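Local atomic coordinates of CocE/NonD family hydrolase (Staphylococcus aureus subsp. aureus COL, PDB entry 3III), a protein that is probably a serine hydrolase of the alpha/beta-hydrolase fold, related to cocaine esterase and X-Pro dipeptidyl-peptidases, whose natural substrate is not established. Residues A[361-373]-A[390-402]. Residues are numbered along the deposited sequence; the frame is centred on the assembly and turned at random. Where two conformers were deposited one is given.
Sequences PLYLNAENHTLNH and QQDVSFKYTFDKD
F395 pushes its ring in under the hairpin 361-373, where L364 crosses it at about a right angle and sets CD2 over the centre of one face: CD2 of L364 stands 3.7 Å from the ring centroid, 11° off the normal, a CH-pi contact. Backbone lines the ring's edge, with CE1 of F395 3.5 Å from N365 O and CD1 of F395 close to T370 O, while A366 CA reaches the same rim. L371, on 370-372, crosses F395 and Y397 at about right angles, its CG 3.8 Å from CB of F395 and its CB against CB of Y397. Y397 has CG anti to its own backbone N (chi1 180°), which carries the ring alongside L371 O; CD2 of L362 lies over one face toward the rim, and CD1 of L362 meets CG of Y397. The backbones meet at a single parallel bridge between T370 and K396: K396 N donates to H369 O (3.0 Å), and L371 N donates to K396 O (2.9 Å, 168° at the hydrogen). A water beside the bridge donates to K396 O and L371 O. Only the outer end of Y397 is loose: in the conformer given, its edge faces the H373 ring, but H373 has a second conformer and this pairing is not firm. H373 and H369, both exposed, mark the solvent side. Within the hairpin, ND2 of N372 ties Y363 O to T370 OG1, and N365 OD1 forms an Asx turn with E367 N. The contact joins two sheets of the C-terminal non-catalytic domain, a beta-sandwich (jelly-roll) domain in this family: strand 358-365 pairs with 370-372 and 553-559, while 392-398 is the outermost strand of the other sheet, bonded through F395 and Y397 to V511 and L509 of strand 508-514.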
# COMPACT_ATOMS: atom_id res chain seq x y z
N PRO A 361 -9.51 -20.81 -15.31
CA PRO A 361 -9.45 -19.95 -16.48
C PRO A 361 -10.83 -19.66 -17.02
O PRO A 361 -11.68 -20.55 -17.06
CB PRO A 361 -8.66 -20.79 -17.50
CG PRO A 361 -8.83 -22.20 -17.07
CD PRO A 361 -9.18 -22.21 -15.62
N LEU A 362 -11.04 -18.43 -17.44
CA LEU A 362 -12.16 -18.05 -18.30
C LEU A 362 -11.59 -17.50 -19.64
O LEU A 362 -10.86 -16.49 -19.65
CB LEU A 362 -13.03 -17.01 -17.62
CG LEU A 362 -13.85 -17.49 -16.41
CD1 LEU A 362 -14.49 -16.22 -15.71
CD2 LEU A 362 -14.91 -18.49 -16.86
N TYR A 363 -11.91 -18.16 -20.74
CA TYR A 363 -11.34 -17.83 -22.06
C TYR A 363 -12.11 -16.70 -22.75
O TYR A 363 -13.33 -16.68 -22.75
CB TYR A 363 -11.31 -19.06 -22.94
CG TYR A 363 -10.50 -20.18 -22.32
CD1 TYR A 363 -9.13 -20.22 -22.44
CD2 TYR A 363 -11.11 -21.17 -21.56
CE1 TYR A 363 -8.37 -21.25 -21.85
CE2 TYR A 363 -10.38 -22.16 -20.96
CZ TYR A 363 -9.03 -22.21 -21.10
OH TYR A 363 -8.31 -23.21 -20.52
N LEU A 364 -11.36 -15.72 -23.27
CA LEU A 364 -11.94 -14.55 -23.93
C LEU A 364 -12.33 -14.91 -25.34
O LEU A 364 -11.61 -15.65 -26.00
CB LEU A 364 -10.90 -13.44 -24.06
CG LEU A 364 -10.69 -12.51 -22.89
CD1 LEU A 364 -10.20 -13.28 -21.68
CD2 LEU A 364 -9.75 -11.42 -23.32
N ASN A 365 -13.45 -14.34 -25.81
CA ASN A 365 -13.88 -14.47 -27.20
C ASN A 365 -14.07 -13.04 -27.74
O ASN A 365 -15.00 -12.34 -27.32
CB ASN A 365 -15.21 -15.26 -27.28
CG ASN A 365 -15.67 -15.47 -28.72
OD1 ASN A 365 -15.10 -14.88 -29.62
ND2 ASN A 365 -16.60 -16.39 -28.93
N ALA A 366 -13.22 -12.61 -28.68
CA ALA A 366 -13.25 -11.24 -29.27
C ALA A 366 -14.52 -10.92 -30.11
O ALA A 366 -14.88 -9.74 -30.26
CB ALA A 366 -11.97 -11.00 -30.18
N GLU A 367 -15.20 -11.95 -30.59
CA GLU A 367 -16.36 -11.76 -31.47
C GLU A 367 -17.62 -11.32 -30.76
O GLU A 367 -18.45 -10.61 -31.32
CB GLU A 367 -16.73 -13.05 -32.20
CG GLU A 367 -15.60 -13.69 -32.99
CD GLU A 367 -16.12 -14.67 -34.06
OE1 GLU A 367 -16.26 -15.88 -33.76
OE2 GLU A 367 -16.37 -14.22 -35.20
N ASN A 368 -17.79 -11.80 -29.53
CA ASN A 368 -19.04 -11.58 -28.81
C ASN A 368 -18.90 -11.05 -27.37
O ASN A 368 -19.85 -11.16 -26.58
CB ASN A 368 -19.84 -12.90 -28.82
CG ASN A 368 -19.15 -14.00 -28.00
OD1 ASN A 368 -18.14 -13.76 -27.32
ND2 ASN A 368 -19.73 -15.20 -28.03
N HIS A 369 -17.81 -10.34 -27.06
CA HIS A 369 -17.56 -9.81 -25.71
C HIS A 369 -17.85 -10.79 -24.55
O HIS A 369 -18.48 -10.40 -23.55
CB HIS A 369 -18.20 -8.40 -25.43
CG HIS A 369 -19.68 -8.28 -25.70
ND1 HIS A 369 -20.64 -8.69 -24.79
CD2 HIS A 369 -20.36 -7.74 -26.74
CE1 HIS A 369 -21.84 -8.44 -25.29
NE2 HIS A 369 -21.70 -7.87 -26.47
N THR A 370 -17.36 -12.04 -24.65
CA THR A 370 -17.61 -13.03 -23.60
C THR A 370 -16.36 -13.62 -23.03
O THR A 370 -15.32 -13.65 -23.68
CB THR A 370 -18.51 -14.19 -24.06
OG1 THR A 370 -17.90 -14.92 -25.12
CG2 THR A 370 -19.86 -13.63 -24.50
N LEU A 371 -16.51 -14.05 -21.76
CA LEU A 371 -15.58 -14.90 -21.04
C LEU A 371 -16.27 -16.24 -20.91
O LEU A 371 -17.48 -16.29 -20.67
CB LEU A 371 -15.29 -14.34 -19.65
CG LEU A 371 -14.54 -13.01 -19.47
CD1 LEU A 371 -14.58 -12.56 -18.00
CD2 LEU A 371 -13.09 -13.19 -19.92
N ASN A 372 -15.51 -17.32 -21.04
CA ASN A 372 -16.10 -18.62 -21.25
C ASN A 372 -15.41 -19.73 -20.47
O ASN A 372 -14.18 -19.76 -20.39
CB ASN A 372 -16.03 -19.02 -22.77
CG ASN A 372 -16.71 -18.00 -23.71
OD1 ASN A 372 -17.87 -18.18 -24.12
ND2 ASN A 372 -16.00 -16.93 -24.02
N HIS A 373 -16.19 -20.70 -19.99
CA HIS A 373 -15.64 -21.94 -19.43
C HIS A 373 -14.74 -22.70 -20.36
O HIS A 373 -13.75 -23.18 -19.91
CB HIS A 373 -16.73 -22.93 -19.04
CG HIS A 373 -17.51 -22.50 -17.86
ND1 HIS A 373 -16.93 -22.34 -16.62
CD2 HIS A 373 -18.82 -22.16 -17.72
CE1 HIS A 373 -17.86 -21.93 -15.76
NE2 HIS A 373 -19.01 -21.81 -16.40
N GLN A 390 -12.69 6.83 -25.12
CA GLN A 390 -14.03 6.28 -25.02
C GLN A 390 -14.09 4.86 -25.57
O GLN A 390 -15.16 4.27 -25.60
CB GLN A 390 -15.01 7.17 -25.80
CG GLN A 390 -14.93 8.65 -25.47
CD GLN A 390 -14.99 8.88 -24.01
OE1 GLN A 390 -15.76 8.25 -23.30
NE2 GLN A 390 -14.14 9.75 -23.52
N GLN A 391 -12.98 4.33 -26.05
CA GLN A 391 -12.98 3.04 -26.69
C GLN A 391 -12.21 2.06 -25.80
O GLN A 391 -11.19 2.38 -25.20
CB GLN A 391 -12.32 3.08 -28.07
CG GLN A 391 -13.17 3.72 -29.17
CD GLN A 391 -12.69 3.36 -30.59
OE1 GLN A 391 -12.13 2.28 -30.87
NE2 GLN A 391 -12.97 4.27 -31.51
N ASP A 392 -12.73 0.85 -25.77
CA ASP A 392 -12.13 -0.26 -25.07
C ASP A 392 -12.64 -1.56 -25.65
O ASP A 392 -13.48 -1.52 -26.53
CB ASP A 392 -12.41 -0.14 -23.57
CG ASP A 392 -13.90 -0.24 -23.22
OD1 ASP A 392 -14.60 -1.05 -23.83
OD2 ASP A 392 -14.34 0.50 -22.32
N VAL A 393 -12.10 -2.70 -25.24
CA VAL A 393 -12.81 -3.95 -25.51
C VAL A 393 -13.17 -4.56 -24.18
O VAL A 393 -12.41 -4.42 -23.21
CB VAL A 393 -12.01 -4.93 -26.36
CG1 VAL A 393 -11.82 -4.40 -27.79
CG2 VAL A 393 -10.69 -5.27 -25.70
N SER A 394 -14.30 -5.25 -24.11
CA SER A 394 -14.68 -5.86 -22.87
C SER A 394 -15.29 -7.25 -23.02
O SER A 394 -15.71 -7.62 -24.09
CB SER A 394 -15.56 -4.93 -22.06
OG SER A 394 -16.90 -5.08 -22.41
N PHE A 395 -15.25 -8.00 -21.93
CA PHE A 395 -15.59 -9.42 -21.90
C PHE A 395 -16.28 -9.79 -20.61
O PHE A 395 -15.75 -9.51 -19.53
CB PHE A 395 -14.32 -10.24 -22.01
CG PHE A 395 -13.48 -9.88 -23.20
CD1 PHE A 395 -13.68 -10.51 -24.42
CD2 PHE A 395 -12.53 -8.87 -23.12
CE1 PHE A 395 -12.96 -10.17 -25.52
CE2 PHE A 395 -11.80 -8.50 -24.27
CZ PHE A 395 -11.99 -9.15 -25.45
N LYS A 396 -17.41 -10.47 -20.71
CA LYS A 396 -18.27 -10.67 -19.55
C LYS A 396 -18.60 -12.12 -19.31
O LYS A 396 -18.76 -12.89 -20.27
CB LYS A 396 -19.60 -9.96 -19.68
CG LYS A 396 -19.51 -8.47 -19.77
CD LYS A 396 -20.89 -7.94 -20.14
CE LYS A 396 -20.92 -6.45 -20.07
NZ LYS A 396 -21.82 -5.90 -21.10
N TYR A 397 -18.74 -12.44 -18.02
CA TYR A 397 -19.25 -13.70 -17.54
C TYR A 397 -20.28 -13.46 -16.41
O TYR A 397 -20.00 -12.78 -15.44
CB TYR A 397 -18.08 -14.54 -17.00
CG TYR A 397 -18.51 -15.87 -16.48
CD1 TYR A 397 -18.73 -16.94 -17.33
CD2 TYR A 397 -18.75 -16.05 -15.09
CE1 TYR A 397 -19.17 -18.17 -16.86
CE2 TYR A 397 -19.21 -17.28 -14.61
CZ TYR A 397 -19.40 -18.34 -15.50
OH TYR A 397 -19.86 -19.55 -15.06
N THR A 398 -21.47 -14.03 -16.56
CA THR A 398 -22.52 -13.93 -15.56
C THR A 398 -22.53 -15.21 -14.74
O THR A 398 -22.62 -16.31 -15.28
CB THR A 398 -23.88 -13.71 -16.25
OG1 THR A 398 -23.86 -12.42 -16.87
CG2 THR A 398 -25.02 -13.73 -15.24
N PHE A 399 -22.44 -15.07 -13.42
CA PHE A 399 -22.35 -16.23 -12.52
C PHE A 399 -23.69 -16.90 -12.33
O PHE A 399 -24.73 -16.26 -12.22
CB PHE A 399 -21.77 -15.83 -11.17
CG PHE A 399 -20.36 -15.42 -11.28
CD1 PHE A 399 -19.35 -16.35 -11.20
CD2 PHE A 399 -20.04 -14.11 -11.53
CE1 PHE A 399 -18.03 -15.98 -11.34
CE2 PHE A 399 -18.71 -13.75 -11.68
CZ PHE A 399 -17.71 -14.70 -11.56
N ASP A 400 -23.62 -18.22 -12.32
CA ASP A 400 -24.80 -19.06 -12.07
C ASP A 400 -24.94 -19.39 -10.60
O ASP A 400 -25.95 -19.94 -10.16
CB ASP A 400 -24.67 -20.35 -12.85
CG ASP A 400 -25.15 -20.23 -14.28
OD1 ASP A 400 -26.12 -19.48 -14.54
OD2 ASP A 400 -24.62 -20.97 -15.14
N LYS A 401 -23.95 -19.06 -9.80
CA LYS A 401 -24.03 -19.27 -8.36
C LYS A 401 -23.10 -18.29 -7.68
O LYS A 401 -22.21 -17.79 -8.31
CB LYS A 401 -23.63 -20.70 -7.95
CG LYS A 401 -22.21 -21.11 -8.26
CD LYS A 401 -22.05 -22.61 -7.95
CE LYS A 401 -20.61 -23.02 -7.75
NZ LYS A 401 -19.93 -23.13 -9.09
N ASP A 402 -23.38 -18.00 -6.42
CA ASP A 402 -22.51 -17.14 -5.63
C ASP A 402 -21.06 -17.64 -5.68
O ASP A 402 -20.81 -18.81 -5.39
CB ASP A 402 -22.97 -17.14 -4.18
CG ASP A 402 -24.29 -16.40 -3.95
OD1 ASP A 402 -24.93 -15.86 -4.87
OD2 ASP A 402 -24.65 -16.34 -2.77
O HOH W 1 -20.13 -15.65 -20.93